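3-oxo-tetronate kinase (Haemophilus influenzae, PDB 1YZY) catalyses the ATP-dependent phosphorylation of 3-oxo-tetronate to 3-oxo-tetronate 4-phosphate. Local coordinates at residues A[242-254]-A[346-358]. Numbering follows the deposited sequence.
Sequences TPTKGKTVVLSGS and GVTNFITAGGETS
The F350 ring meets V249 obliquely, CG1 of V249 lying 3.6 Å from CD1 of F350, while L251 CD1 comes to its edge near the ring plane and V347 CG1 sits over the rim of one face. The N349 amide has P243 CB against its ND2 at 3.4 Å and accepts a weak hydrogen bond at OD1 from T248 OG1. CG of N349 lies anti to the carbonyl carbon (chi1 -53°), and from there OD1 meets T248 while ND2 meets P243; a water accepting from ND2 and donating to T244 O also bonds T348 OG1. Beyond it on the same face of the sheet, I351 CD1 packs on T248 CG2 at 3.8 Å.

Strands 248-252 and 349-353 run parallel, their axes 4.7 Å apart at closest approach, hydrogen-bonded from K247 O, which takes both T348 N and N349 N, to G253 N on A353 O. T357 then places OG1 3.4 Å from G253 CA, and S254 CB presses tightly on G354 CA. Strand 349-353 leads through G354, at the N-cap position, directly into helix 355-365, beside the end of strand 248-252; S254 and residues 354-357 probably bind ATP, as in related kinases, in the nucleotide-binding C-terminal domain of four-carbon acid sugar kinases.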
ATOM      1  N   THR A 242      14.854  -5.360  -9.240  1.00 21.34           N
ATOM      2  CA  THR A 242      14.108  -6.556  -9.635  1.00 22.27           C
ATOM      3  C   THR A 242      14.882  -7.743  -9.012  1.00 23.07           C
ATOM      4  O   THR A 242      15.963  -7.561  -8.447  1.00 17.65           O
ATOM      5  CB  THR A 242      13.975  -6.719 -11.193  1.00 23.37           C
ATOM      6  OG1 THR A 242      15.253  -6.588 -11.833  1.00 28.83           O
ATOM      7  CG2 THR A 242      13.026  -5.697 -11.757  1.00 25.03           C
ATOM      8  N   PRO A 243      14.295  -8.947  -9.005  1.00 23.76           N
ATOM      9  CA  PRO A 243      15.042 -10.057  -8.417  1.00 25.59           C
ATOM     10  C   PRO A 243      16.292 -10.395  -9.219  1.00 28.40           C
ATOM     11  O   PRO A 243      16.321 -10.223 -10.439  1.00 26.15           O
ATOM     12  CB  PRO A 243      14.043 -11.212  -8.495  1.00 21.39           C
ATOM     13  CG  PRO A 243      12.732 -10.536  -8.413  1.00 20.79           C
ATOM     14  CD  PRO A 243      12.928  -9.372  -9.343  1.00 23.08           C
ATOM     15  N   THR A 244      17.344 -10.806  -8.527  1.00 34.09           N
ATOM     16  CA  THR A 244      18.562 -11.219  -9.207  1.00 46.10           C
ATOM     17  C   THR A 244      18.352 -12.691  -9.558  1.00 46.52           C
ATOM     18  O   THR A 244      17.469 -13.341  -8.992  1.00 48.46           O
ATOM     19  CB  THR A 244      19.813 -11.058  -8.314  1.00 53.04           C
ATOM     20  OG1 THR A 244      19.456 -11.221  -6.931  1.00 55.59           O
ATOM     21  CG2 THR A 244      20.456  -9.686  -8.535  1.00 57.23           C
ATOM     22  N   LYS A 245      19.121 -13.203 -10.517  1.00 46.63           N
ATOM     23  CA  LYS A 245      18.989 -14.602 -10.926  1.00 48.73           C
ATOM     24  C   LYS A 245      19.031 -15.582  -9.756  1.00 45.54           C
ATOM     25  O   LYS A 245      20.005 -15.624  -8.992  1.00 46.74           O
ATOM     26  CB  LYS A 245      20.052 -14.972 -11.964  1.00 55.14           C
ATOM     27  CG  LYS A 245      19.566 -14.908 -13.411  1.00 65.86           C
ATOM     28  CD  LYS A 245      19.154 -16.281 -13.948  1.00 69.13           C
ATOM     29  CE  LYS A 245      18.004 -16.904 -13.162  1.00 73.00           C
ATOM     30  NZ  LYS A 245      16.780 -16.051 -13.137  1.00 75.35           N
ATOM     31  N   GLY A 246      17.969 -16.378  -9.653  1.00 42.19           N
ATOM     32  CA  GLY A 246      17.834 -17.368  -8.598  1.00 35.75           C
ATOM     33  C   GLY A 246      16.651 -18.274  -8.881  1.00 30.12           C
ATOM     34  O   GLY A 246      16.008 -18.144  -9.924  1.00 31.27           O
ATOM     35  N   LYS A 247      16.411 -19.245  -8.006  1.00 30.12           N
ATOM     36  CA  LYS A 247      15.289 -20.172  -8.176  1.00 27.83           C
ATOM     37  C   LYS A 247      13.989 -19.417  -7.895  1.00 27.58           C
ATOM     38  O   LYS A 247      13.920 -18.652  -6.941  1.00 31.46           O
ATOM     39  CB  LYS A 247      15.420 -21.350  -7.201  1.00 30.60           C
ATOM     40  CG  LYS A 247      16.808 -21.980  -7.130  1.00 42.47           C
ATOM     41  CD  LYS A 247      17.186 -22.671  -8.430  1.00 51.27           C
ATOM     42  CE  LYS A 247      18.666 -23.027  -8.450  1.00 61.66           C
ATOM     43  NZ  LYS A 247      19.528 -21.802  -8.426  1.00 63.06           N
ATOM     44  N   THR A 248      12.943 -19.700  -8.664  1.00 21.35           N
ATOM     45  CA  THR A 248      11.660 -19.012  -8.494  1.00 17.33           C
ATOM     46  C   THR A 248      10.500 -19.996  -8.466  1.00 20.43           C
ATOM     47  O   THR A 248      10.579 -21.080  -9.058  1.00 21.56           O
ATOM     48  CB  THR A 248      11.428 -17.991  -9.660  1.00 20.69           C
ATOM     49  OG1 THR A 248      12.460 -16.995  -9.645  1.00 22.84           O
ATOM     50  CG2 THR A 248      10.064 -17.313  -9.554  1.00 14.78           C
ATOM     51  N   VAL A 249       9.420 -19.613  -7.790  1.00 19.18           N
ATOM     52  CA  VAL A 249       8.223 -20.442  -7.692  1.00 20.13           C
ATOM     53  C   VAL A 249       6.952 -19.585  -7.701  1.00 23.52           C
ATOM     54  O   VAL A 249       6.933 -18.469  -7.174  1.00 20.35           O
ATOM     55  CB  VAL A 249       8.255 -21.357  -6.421  1.00 21.74           C
ATOM     56  CG1 VAL A 249       8.168 -20.527  -5.147  1.00 18.80           C
ATOM     57  CG2 VAL A 249       7.136 -22.385  -6.474  1.00 19.78           C
ATOM     58  N   VAL A 250       5.922 -20.092  -8.368  1.00 18.71           N
ATOM     59  CA  VAL A 250       4.633 -19.421  -8.460  1.00 20.56           C
ATOM     60  C   VAL A 250       3.637 -20.229  -7.639  1.00 17.77           C
ATOM     61  O   VAL A 250       3.481 -21.433  -7.857  1.00 16.03           O
ATOM     62  CB  VAL A 250       4.124 -19.350  -9.939  1.00 22.02           C
ATOM     63  CG1 VAL A 250       2.715 -18.790  -9.997  1.00 17.59           C
ATOM     64  CG2 VAL A 250       5.052 -18.495 -10.788  1.00 14.69           C
ATOM     65  N   LEU A 251       2.997 -19.576  -6.675  1.00 19.73           N
ATOM     66  CA  LEU A 251       2.000 -20.221  -5.823  1.00 18.51           C
ATOM     67  C   LEU A 251       0.682 -19.455  -5.986  1.00 22.60           C
ATOM     68  O   LEU A 251       0.504 -18.382  -5.415  1.00 24.94           O
ATOM     69  CB  LEU A 251       2.484 -20.228  -4.364  1.00 20.93           C
ATOM     70  CG  LEU A 251       3.848 -20.902  -4.106  1.00 19.97           C
ATOM     71  CD1 LEU A 251       4.336 -20.629  -2.713  1.00 18.48           C
ATOM     72  CD2 LEU A 251       3.782 -22.398  -4.359  1.00 15.58           C
ATOM     73  N   SER A 252      -0.233 -20.029  -6.764  1.00 24.45           N
ATOM     74  CA  SER A 252      -1.531 -19.423  -7.084  1.00 24.42           C
ATOM     75  C   SER A 252      -2.730 -20.047  -6.371  1.00 22.61           C
ATOM     76  O   SER A 252      -3.025 -21.223  -6.560  1.00 20.89           O
ATOM     77  CB  SER A 252      -1.756 -19.532  -8.593  1.00 24.73           C
ATOM     78  OG  SER A 252      -2.656 -18.553  -9.068  1.00 24.98           O
ATOM     79  N   GLY A 253      -3.450 -19.249  -5.590  1.00 24.48           N
ATOM     80  CA  GLY A 253      -4.608 -19.767  -4.884  1.00 28.81           C
ATOM     81  C   GLY A 253      -5.937 -19.093  -5.181  1.00 30.14           C
ATOM     82  O   GLY A 253      -6.992 -19.630  -4.830  1.00 35.69           O
ATOM     83  N   SER A 254      -5.899 -17.914  -5.797  1.00 31.92           N
ATOM     84  CA  SER A 254      -7.109 -17.155  -6.119  1.00 34.47           C
ATOM     85  C   SER A 254      -7.967 -17.776  -7.211  1.00 33.76           C
ATOM     86  O   SER A 254      -7.458 -18.319  -8.179  1.00 34.44           O
ATOM     87  CB  SER A 254      -6.750 -15.719  -6.524  1.00 33.34           C
ATOM     88  OG  SER A 254      -7.908 -14.896  -6.614  1.00 33.35           O
ATOM     89  N   GLY A 346      16.376 -23.239  -0.756  1.00 24.21           N
ATOM     90  CA  GLY A 346      17.145 -22.258  -1.502  1.00 17.63           C
ATOM     91  C   GLY A 346      16.402 -21.428  -2.539  1.00 20.02           C
ATOM     92  O   GLY A 346      17.043 -20.761  -3.359  1.00 17.65           O
ATOM     93  N   VAL A 347      15.073 -21.519  -2.568  1.00 18.61           N
ATOM     94  CA  VAL A 347      14.285 -20.725  -3.509  1.00 24.27           C
ATOM     95  C   VAL A 347      14.283 -19.295  -2.969  1.00 19.57           C
ATOM     96  O   VAL A 347      14.021 -19.078  -1.785  1.00 21.19           O
ATOM     97  CB  VAL A 347      12.841 -21.262  -3.652  1.00 24.86           C
ATOM     98  CG1 VAL A 347      11.965 -20.258  -4.398  1.00 25.53           C
ATOM     99  CG2 VAL A 347      12.854 -22.587  -4.404  1.00 24.82           C
ATOM    100  N   THR A 348      14.629 -18.334  -3.823  1.00 19.78           N
ATOM    101  CA  THR A 348      14.703 -16.937  -3.410  1.00 19.61           C
ATOM    102  C   THR A 348      13.643 -15.988  -3.956  1.00 18.44           C
ATOM    103  O   THR A 348      13.496 -14.875  -3.447  1.00 17.61           O
ATOM    104  CB  THR A 348      16.114 -16.339  -3.672  1.00 26.11           C
ATOM    105  OG1 THR A 348      16.541 -16.619  -5.014  1.00 21.20           O
ATOM    106  CG2 THR A 348      17.115 -16.904  -2.690  1.00 22.55           C
ATOM    107  N   ASN A 349      12.877 -16.435  -4.945  1.00 14.20           N
ATOM    108  CA  ASN A 349      11.841 -15.596  -5.542  1.00 16.92           C
ATOM    109  C   ASN A 349      10.477 -16.276  -5.436  1.00 18.62           C
ATOM    110  O   ASN A 349      10.300 -17.408  -5.899  1.00 20.66           O
ATOM    111  CB  ASN A 349      12.141 -15.325  -7.026  1.00 14.57           C
ATOM    112  CG  ASN A 349      13.535 -14.760  -7.266  1.00 17.65           C
ATOM    113  OD1 ASN A 349      14.172 -15.076  -8.272  1.00 24.72           O
ATOM    114  ND2 ASN A 349      13.990 -13.881  -6.383  1.00 10.18           N
ATOM    115  N   PHE A 350       9.510 -15.589  -4.833  1.00 15.01           N
ATOM    116  CA  PHE A 350       8.161 -16.135  -4.683  1.00 12.59           C
ATOM    117  C   PHE A 350       7.130 -15.241  -5.366  1.00 17.21           C
ATOM    118  O   PHE A 350       7.045 -14.049  -5.086  1.00 18.17           O
ATOM    119  CB  PHE A 350       7.793 -16.269  -3.204  1.00 11.69           C
ATOM    120  CG  PHE A 350       8.666 -17.217  -2.441  1.00 14.86           C
ATOM    121  CD1 PHE A 350       8.222 -18.504  -2.147  1.00 17.05           C
ATOM    122  CD2 PHE A 350       9.927 -16.828  -2.009  1.00 15.18           C
ATOM    123  CE1 PHE A 350       9.026 -19.394  -1.432  1.00 19.18           C
ATOM    124  CE2 PHE A 350      10.739 -17.702  -1.298  1.00 22.88           C
ATOM    125  CZ  PHE A 350      10.287 -18.990  -1.008  1.00 26.91           C
ATOM    126  N   ILE A 351       6.345 -15.824  -6.261  1.00 17.23           N
ATOM    127  CA  ILE A 351       5.310 -15.089  -6.975  1.00 18.22           C
ATOM    128  C   ILE A 351       3.962 -15.678  -6.565  1.00 19.00           C
ATOM    129  O   ILE A 351       3.603 -16.773  -6.984  1.00 17.00           O
ATOM    130  CB  ILE A 351       5.502 -15.215  -8.508  1.00 18.56           C
ATOM    131  CG1 ILE A 351       6.898 -14.721  -8.900  1.00 18.84           C
ATOM    132  CG2 ILE A 351       4.432 -14.423  -9.253  1.00 15.64           C
ATOM    133  CD1 ILE A 351       7.225 -14.932 -10.346  1.00 14.98           C
ATOM    134  N   THR A 352       3.239 -14.969  -5.711  1.00 21.69           N
ATOM    135  CA  THR A 352       1.941 -15.443  -5.244  1.00 22.17           C
ATOM    136  C   THR A 352       0.751 -14.763  -5.922  1.00 25.39           C
ATOM    137  O   THR A 352       0.872 -13.667  -6.484  1.00 24.51           O
ATOM    138  CB  THR A 352       1.819 -15.283  -3.713  1.00 23.28           C
ATOM    139  OG1 THR A 352       2.040 -13.913  -3.352  1.00 20.50           O
ATOM    140  CG2 THR A 352       2.865 -16.148  -3.001  1.00 19.30           C
ATOM    141  N   ALA A 353      -0.387 -15.449  -5.912  1.00 19.70           N
ATOM    142  CA  ALA A 353      -1.612 -14.925  -6.501  1.00 22.88           C
ATOM    143  C   ALA A 353      -2.760 -15.134  -5.520  1.00 25.93           C
ATOM    144  O   ALA A 353      -3.004 -16.254  -5.069  1.00 17.91           O
ATOM    145  CB  ALA A 353      -1.906 -15.620  -7.811  1.00 20.21           C
ATOM    146  N   GLY A 354      -3.480 -14.058  -5.223  1.00 20.90           N
ATOM    147  CA  GLY A 354      -4.580 -14.134  -4.282  1.00 25.36           C
ATOM    148  C   GLY A 354      -4.243 -13.428  -2.980  1.00 29.03           C
ATOM    149  O   GLY A 354      -3.112 -13.499  -2.494  1.00 26.12           O
ATOM    150  N   GLY A 355      -5.242 -12.765  -2.402  1.00 30.14           N
ATOM    151  CA  GLY A 355      -5.039 -12.040  -1.161  1.00 32.52           C
ATOM    152  C   GLY A 355      -4.639 -12.909   0.016  1.00 31.43           C
ATOM    153  O   GLY A 355      -3.704 -12.580   0.743  1.00 32.43           O
ATOM    154  N   GLU A 356      -5.387 -13.985   0.239  1.00 31.75           N
ATOM    155  CA  GLU A 356      -5.096 -14.895   1.341  1.00 35.65           C
ATOM    156  C   GLU A 356      -3.802 -15.685   1.150  1.00 32.35           C
ATOM    157  O   GLU A 356      -3.049 -15.879   2.110  1.00 31.01           O
ATOM    158  CB  GLU A 356      -6.303 -15.838   1.537  1.00 43.75           C
ATOM    159  CG  GLU A 356      -7.678 -15.214   1.409  1.00 55.83           C
ATOM    160  CD  GLU A 356      -8.736 -16.219   1.878  1.00 66.80           C
ATOM    161  OE1 GLU A 356      -9.750 -15.791   2.474  1.00 70.33           O
ATOM    162  OE2 GLU A 356      -8.557 -17.437   1.655  1.00 67.33           O
ATOM    163  N   THR A 357      -3.572 -16.175  -0.068  1.00 26.24           N
ATOM    164  CA  THR A 357      -2.362 -16.939  -0.373  1.00 23.89           C
ATOM    165  C   THR A 357      -1.097 -16.103  -0.119  1.00 19.33           C
ATOM    166  O   THR A 357      -0.111 -16.600   0.428  1.00 22.16           O
ATOM    167  CB  THR A 357      -2.363 -17.448  -1.837  1.00 22.26           C
ATOM    168  OG1 THR A 357      -3.504 -18.286  -2.054  1.00 24.70           O
ATOM    169  CG2 THR A 357      -1.104 -18.245  -2.127  1.00 17.95           C
ATOM    170  N   SER A 358      -1.135 -14.832  -0.499  1.00 17.74           N
ATOM    171  CA  SER A 358       0.007 -13.947  -0.307  1.00 17.15           C
ATOM    172  C   SER A 358       0.277 -13.676   1.171  1.00 18.86           C
ATOM    173  O   SER A 358       1.431 -13.650   1.602  1.00 22.10           O
ATOM    174  CB  SER A 358      -0.217 -12.613  -1.047  1.00 16.69           C
ATOM    175  OG  SER A 358      -0.427 -12.822  -2.430  1.00 15.83           O
TER
HETATM  176  O   HOH W   1      16.801 -13.880  -5.833  1.00 33.64           O